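Local coordinates for protein amidohydrolase (Staphylococcus aureus, PDB 3NUR) that probably hydrolyses carbon-nitrogen bonds other than peptide bonds, most likely linear amides, at a metal site in a TIM-barrel amidohydrolase fold, at residues Y222-L235 / N248-F260. Sequence-based numbering, arbitrary orientation. Where two conformers were deposited one is given.
Sequences YGWHIDVGIHAIHL and NMIIGHWGEFIPF
His225 and His253 grip the two oxygens of one buried carboxylate, Glu256, where helix 223-237 of this amidohydrolase TIM barrel packs against the next barrel strand, 249-251, and the loop that follows it. His225 ND1 donates to the syn lone pair of Glu256 OE1 at 2.8 Å, with ring and carboxylate planes only 17° apart. His253 ND1 reaches Glu256 OE2, also at 2.8 Å, but from above the carboxylate plane. With both oxygens held, the carboxylate has little freedom to rotate. The rings themselves meet edge-to-face: His225 CE1 sits over the centre of the His253 ring, 3.3 Å from its CG. A bend at chi2 (-71°) turns the Glu256 carboxylate back toward the histidines, while Val228 CG1 lies against its CD and CG. The side chain of His253 comes within about 5 Å of the bound calcium, whose ligands are Glu28, His30, His192 and Asp316, which places this network beside the metal site.

At the exposed start of the helix, Phe257 meets Tyr222 with its edge and Ile226 with one face. The edge points at the Tyr222 face in a T-shaped pair, planes at 64°, and Ile226 CD1 lies over the Phe257 face in a CH-pi contact, 3.6 Å from the ring centroid. Farther along the helix, Ile258 and Ile233 run antiparallel alongside each other, and Ile258 CD1 also touches Ala232 CB. Leu235 CD1 touches CE of selenomethionine Met249, the two side chains crossing at about a right angle; Met249 also packs on strands 189-192 and 286-288. The backbones come closest at Gly229, where the absence of a side chain lets its CA approach Glu256 O to 3.5 Å in a CA-H...O contact.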
loop_
_atom_site.group_PDB
_atom_site.type_symbol
_atom_site.label_atom_id
_atom_site.label_comp_id
_atom_site.label_asym_id
_atom_site.label_seq_id
_atom_site.Cartn_x
_atom_site.Cartn_y
_atom_site.Cartn_z
ATOM N N TYR A 222 -8.723 -2.448 13.963
ATOM C CA TYR A 222 -8.067 -3.759 14.033
ATOM C C TYR A 222 -8.300 -4.623 12.787
ATOM O O TYR A 222 -7.340 -5.040 12.155
ATOM C CB TYR A 222 -8.602 -4.542 15.276
ATOM C CG TYR A 222 -7.633 -5.528 15.901
ATOM C CD1 TYR A 222 -7.760 -6.897 15.684
ATOM C CD2 TYR A 222 -6.612 -5.094 16.741
ATOM C CE1 TYR A 222 -6.913 -7.814 16.320
ATOM C CE2 TYR A 222 -5.753 -5.998 17.367
ATOM C CZ TYR A 222 -5.876 -7.352 17.116
ATOM O OH TYR A 222 -5.014 -8.235 17.730
ATOM N N GLY A 223 -9.566 -4.937 12.511
ATOM C CA GLY A 223 -10.003 -5.899 11.519
ATOM C C GLY A 223 -9.451 -5.818 10.110
ATOM O O GLY A 223 -9.062 -6.847 9.546
ATOM N N TRP A 224 -9.478 -4.633 9.496
ATOM C CA TRP A 224 -9.018 -4.615 8.113
ATOM C C TRP A 224 -7.505 -4.716 7.976
ATOM O O TRP A 224 -7.005 -5.065 6.911
ATOM C CB TRP A 224 -9.719 -3.562 7.249
ATOM C CG TRP A 224 -9.408 -2.107 7.502
ATOM C CD1 TRP A 224 -8.251 -1.579 7.989
ATOM C CD2 TRP A 224 -10.179 -1.002 7.014
ATOM N NE1 TRP A 224 -8.277 -0.204 7.891
ATOM C CE2 TRP A 224 -9.451 0.176 7.297
ATOM C CE3 TRP A 224 -11.430 -0.893 6.380
ATOM C CZ2 TRP A 224 -9.945 1.458 6.994
ATOM C CZ3 TRP A 224 -11.928 0.374 6.099
ATOM C CH2 TRP A 224 -11.185 1.530 6.388
ATOM N N HIS A 225 -6.796 -4.491 9.095
ATOM C CA HIS A 225 -5.336 -4.634 9.176
ATOM C C HIS A 225 -4.995 -6.126 9.307
ATOM O O HIS A 225 -4.109 -6.633 8.609
ATOM C CB HIS A 225 -4.799 -3.789 10.343
ATOM C CG HIS A 225 -5.086 -2.334 10.116
ATOM N ND1 HIS A 225 -4.461 -1.631 9.105
ATOM C CD2 HIS A 225 -5.996 -1.524 10.714
ATOM C CE1 HIS A 225 -4.984 -0.407 9.137
ATOM N NE2 HIS A 225 -5.904 -0.293 10.096
ATOM N N ILE A 226 -5.740 -6.847 10.167
ATOM C CA ILE A 226 -5.593 -8.299 10.299
ATOM C C ILE A 226 -5.801 -8.914 8.910
ATOM O O ILE A 226 -4.989 -9.732 8.458
ATOM C CB ILE A 226 -6.657 -8.840 11.296
ATOM C CG1 ILE A 226 -6.356 -8.393 12.739
ATOM C CG2 ILE A 226 -6.844 -10.360 11.161
ATOM C CD1 ILE A 226 -5.113 -9.093 13.472
ATOM N N ASP A 227 -6.870 -8.463 8.218
ATOM C CA ASP A 227 -7.215 -8.961 6.892
ATOM C C ASP A 227 -6.094 -8.807 5.843
ATOM O O ASP A 227 -5.736 -9.784 5.165
ATOM C CB ASP A 227 -8.522 -8.313 6.446
ATOM C CG ASP A 227 -9.049 -8.838 5.149
ATOM O OD1 ASP A 227 -9.957 -9.695 5.187
ATOM O OD2 ASP A 227 -8.623 -8.323 4.085
ATOM N N VAL A 228 -5.519 -7.597 5.721
ATOM C CA VAL A 228 -4.461 -7.376 4.726
ATOM C C VAL A 228 -3.175 -8.170 5.017
ATOM O O VAL A 228 -2.533 -8.637 4.075
ATOM C CB VAL A 228 -4.265 -5.887 4.371
ATOM C CG1 VAL A 228 -3.812 -5.106 5.577
ATOM C CG2 VAL A 228 -3.306 -5.705 3.196
ATOM N N GLY A 229 -2.863 -8.391 6.300
ATOM C CA GLY A 229 -1.706 -9.202 6.691
ATOM C C GLY A 229 -1.908 -10.636 6.225
ATOM O O GLY A 229 -0.997 -11.259 5.669
ATOM N N ILE A 230 -3.130 -11.165 6.429
ATOM C CA ILE A 230 -3.473 -12.531 6.004
ATOM C C ILE A 230 -3.368 -12.627 4.474
ATOM O O ILE A 230 -2.799 -13.598 3.956
ATOM C CB ILE A 230 -4.854 -12.948 6.599
ATOM C CG1 ILE A 230 -4.733 -13.141 8.140
ATOM C CG2 ILE A 230 -5.445 -14.199 5.909
ATOM C CD1 ILE A 230 -6.076 -13.339 8.913
ATOM N N HIS A 231 -3.854 -11.607 3.760
ATOM C CA HIS A 231 -3.807 -11.521 2.306
ATOM C C HIS A 231 -2.340 -11.552 1.839
ATOM O O HIS A 231 -2.001 -12.352 0.979
ATOM C CB HIS A 231 -4.475 -10.218 1.831
ATOM C CG HIS A 231 -4.790 -10.183 0.361
ATOM N ND1 HIS A 231 -5.543 -9.166 -0.171
ATOM C CD2 HIS A 231 -4.480 -11.059 -0.633
ATOM C CE1 HIS A 231 -5.669 -9.440 -1.467
ATOM N NE2 HIS A 231 -5.018 -10.551 -1.795
ATOM N N ALA A 232 -1.459 -10.740 2.452
ATOM C CA ALA A 232 -0.050 -10.746 2.068
ATOM C C ALA A 232 0.575 -12.141 2.297
ATOM O O ALA A 232 1.334 -12.586 1.453
ATOM C CB ALA A 232 0.723 -9.668 2.823
ATOM N N ILE A 233 0.232 -12.834 3.411
ATOM C CA ILE A 233 0.748 -14.184 3.692
ATOM C C ILE A 233 0.277 -15.165 2.617
ATOM O O ILE A 233 1.072 -15.972 2.169
ATOM C CB ILE A 233 0.417 -14.644 5.138
ATOM C CG1 ILE A 233 1.153 -13.733 6.158
ATOM C CG2 ILE A 233 0.838 -16.118 5.343
ATOM C CD1 ILE A 233 0.441 -13.710 7.562
ATOM N N HIS A 234 -0.994 -15.071 2.173
ATOM C CA HIS A 234 -1.503 -15.922 1.087
ATOM C C HIS A 234 -0.594 -15.791 -0.149
ATOM O O HIS A 234 -0.275 -16.785 -0.796
ATOM C CB HIS A 234 -2.922 -15.473 0.689
ATOM C CG HIS A 234 -4.005 -16.193 1.416
ATOM N ND1 HIS A 234 -4.765 -17.168 0.787
ATOM C CD2 HIS A 234 -4.456 -16.033 2.683
ATOM C CE1 HIS A 234 -5.642 -17.581 1.689
ATOM N NE2 HIS A 234 -5.490 -16.935 2.852
ATOM N N LEU A 235 -0.185 -14.554 -0.465
ATOM C CA LEU A 235 0.652 -14.275 -1.635
ATOM C C LEU A 235 2.002 -14.979 -1.538
ATOM O O LEU A 235 2.434 -15.621 -2.484
ATOM C CB LEU A 235 0.818 -12.760 -1.848
ATOM C CG LEU A 235 -0.488 -11.927 -1.988
ATOM C CD1 LEU A 235 -0.165 -10.459 -2.291
ATOM C CD2 LEU A 235 -1.401 -12.471 -3.083
ATOM N N ASN A 248 8.626 -6.841 -5.743
ATOM C CA ASN A 248 8.536 -6.276 -4.402
ATOM C C ASN A 248 7.130 -5.789 -4.131
ATOM O O ASN A 248 6.476 -5.204 -4.997
ATOM C CB ASN A 248 9.498 -5.112 -4.153
ATOM C CG ASN A 248 10.931 -5.507 -4.242
ATOM O OD1 ASN A 248 11.415 -6.356 -3.486
ATOM N ND2 ASN A 248 11.615 -4.928 -5.205
HETATM N N MSE A 249 6.673 -6.016 -2.924
HETATM C CA MSE A 249 5.402 -5.481 -2.493
HETATM C C MSE A 249 5.589 -4.556 -1.324
HETATM O O MSE A 249 6.635 -4.618 -0.675
HETATM C CB MSE A 249 4.396 -6.595 -2.269
HETATM C CG MSE A 249 3.955 -7.089 -3.662
HETATM SE SE MSE A 249 2.734 -8.362 -3.566
HETATM C CE MSE A 249 1.228 -7.204 -2.997
ATOM N N ILE A 250 4.638 -3.632 -1.111
ATOM C CA ILE A 250 4.692 -2.693 0.009
ATOM C C ILE A 250 3.424 -2.878 0.860
ATOM O O ILE A 250 2.331 -3.047 0.324
ATOM C CB ILE A 250 4.836 -1.210 -0.444
ATOM C CG1 ILE A 250 5.904 -1.042 -1.572
ATOM C CG2 ILE A 250 5.169 -0.322 0.769
ATOM C CD1 ILE A 250 5.807 0.299 -2.333
ATOM N N ILE A 251 3.587 -2.869 2.184
ATOM C CA ILE A 251 2.479 -2.937 3.133
ATOM C C ILE A 251 2.669 -1.864 4.185
ATOM O O ILE A 251 3.793 -1.596 4.594
ATOM C CB ILE A 251 2.255 -4.326 3.755
ATOM C CG1 ILE A 251 3.552 -4.883 4.421
ATOM C CG2 ILE A 251 1.605 -5.298 2.712
ATOM C CD1 ILE A 251 3.371 -6.305 5.098
ATOM N N GLY A 252 1.565 -1.267 4.599
ATOM C CA GLY A 252 1.546 -0.198 5.581
ATOM C C GLY A 252 1.262 -0.670 6.982
ATOM O O GLY A 252 1.399 -1.856 7.291
ATOM N N HIS A 253 0.888 0.279 7.852
ATOM C CA HIS A 253 0.544 0.041 9.256
ATOM C C HIS A 253 1.528 -0.882 9.953
ATOM O O HIS A 253 1.135 -1.802 10.706
ATOM C CB HIS A 253 -0.928 -0.406 9.369
ATOM C CG HIS A 253 -1.824 0.497 8.573
ATOM N ND1 HIS A 253 -2.163 0.207 7.256
ATOM C CD2 HIS A 253 -2.314 1.715 8.895
ATOM C CE1 HIS A 253 -2.852 1.257 6.829
ATOM N NE2 HIS A 253 -2.989 2.175 7.787
ATOM N N TRP A 254 2.837 -0.589 9.735
ATOM C CA TRP A 254 3.955 -1.311 10.333
ATOM C C TRP A 254 4.004 -2.813 9.989
ATOM O O TRP A 254 4.560 -3.616 10.750
ATOM C CB TRP A 254 4.001 -1.059 11.867
ATOM C CG TRP A 254 4.308 0.366 12.251
ATOM C CD1 TRP A 254 3.518 1.203 12.985
ATOM C CD2 TRP A 254 5.520 1.092 11.977
ATOM N NE1 TRP A 254 4.151 2.415 13.168
ATOM C CE2 TRP A 254 5.390 2.366 12.580
ATOM C CE3 TRP A 254 6.714 0.777 11.307
ATOM C CZ2 TRP A 254 6.408 3.326 12.529
ATOM C CZ3 TRP A 254 7.699 1.755 11.200
ATOM C CH2 TRP A 254 7.541 3.010 11.803
ATOM N N GLY A 255 3.444 -3.181 8.842
ATOM C CA GLY A 255 3.451 -4.578 8.416
ATOM C C GLY A 255 2.166 -5.342 8.638
ATOM O O GLY A 255 2.141 -6.562 8.420
ATOM N N GLU A 256 1.069 -4.642 9.054
ATOM C CA GLU A 256 -0.260 -5.281 9.173
ATOM C C GLU A 256 -0.206 -6.554 10.022
ATOM O O GLU A 256 -0.788 -7.587 9.656
ATOM C CB GLU A 256 -0.817 -5.571 7.753
ATOM C CG GLU A 256 -0.753 -4.361 6.810
ATOM C CD GLU A 256 -1.708 -3.208 7.073
ATOM O OE1 GLU A 256 -2.394 -3.211 8.119
ATOM O OE2 GLU A 256 -1.809 -2.316 6.196
ATOM N N PHE A 257 0.480 -6.435 11.173
ATOM C CA PHE A 257 0.739 -7.430 12.229
ATOM C C PHE A 257 1.794 -8.477 11.895
ATOM O O PHE A 257 2.258 -9.156 12.810
ATOM C CB PHE A 257 -0.534 -8.169 12.645
ATOM C CG PHE A 257 -1.568 -7.323 13.326
ATOM C CD1 PHE A 257 -1.586 -7.205 14.715
ATOM C CD2 PHE A 257 -2.573 -6.698 12.590
ATOM C CE1 PHE A 257 -2.581 -6.472 15.352
ATOM C CE2 PHE A 257 -3.565 -5.955 13.229
ATOM C CZ PHE A 257 -3.578 -5.880 14.608
ATOM N N ILE A 258 2.128 -8.666 10.604
ATOM C CA ILE A 258 3.071 -9.726 10.204
ATOM C C ILE A 258 4.426 -9.719 10.983
ATOM O O ILE A 258 4.836 -10.795 11.441
ATOM C CB ILE A 258 3.284 -9.790 8.669
ATOM C CG1 ILE A 258 1.965 -10.145 7.965
ATOM C CG2 ILE A 258 4.390 -10.860 8.314
ATOM C CD1 ILE A 258 1.937 -9.682 6.477
ATOM N N PRO A 259 5.109 -8.557 11.181
ATOM C CA PRO A 259 6.391 -8.581 11.910
ATOM C C PRO A 259 6.324 -9.115 13.329
ATOM O O PRO A 259 7.350 -9.547 13.845
ATOM C CB PRO A 259 6.851 -7.114 11.876
ATOM C CG PRO A 259 6.188 -6.562 10.636
ATOM C CD PRO A 259 4.816 -7.185 10.694
ATOM N N PHE A 260 5.130 -9.109 13.952
ATOM C CA PHE A 260 4.959 -9.622 15.313
ATOM C C PHE A 260 5.221 -11.147 15.375
ATOM O O PHE A 260 5.655 -11.665 16.413
ATOM C CB PHE A 260 3.539 -9.286 15.829
ATOM C CG PHE A 260 3.246 -9.742 17.248
ATOM C CD1 PHE A 260 3.578 -8.943 18.334
ATOM C CD2 PHE A 260 2.590 -10.945 17.490
ATOM C CE1 PHE A 260 3.299 -9.367 19.648
ATOM C CE2 PHE A 260 2.324 -11.370 18.802
ATOM C CZ PHE A 260 2.666 -10.569 19.865
#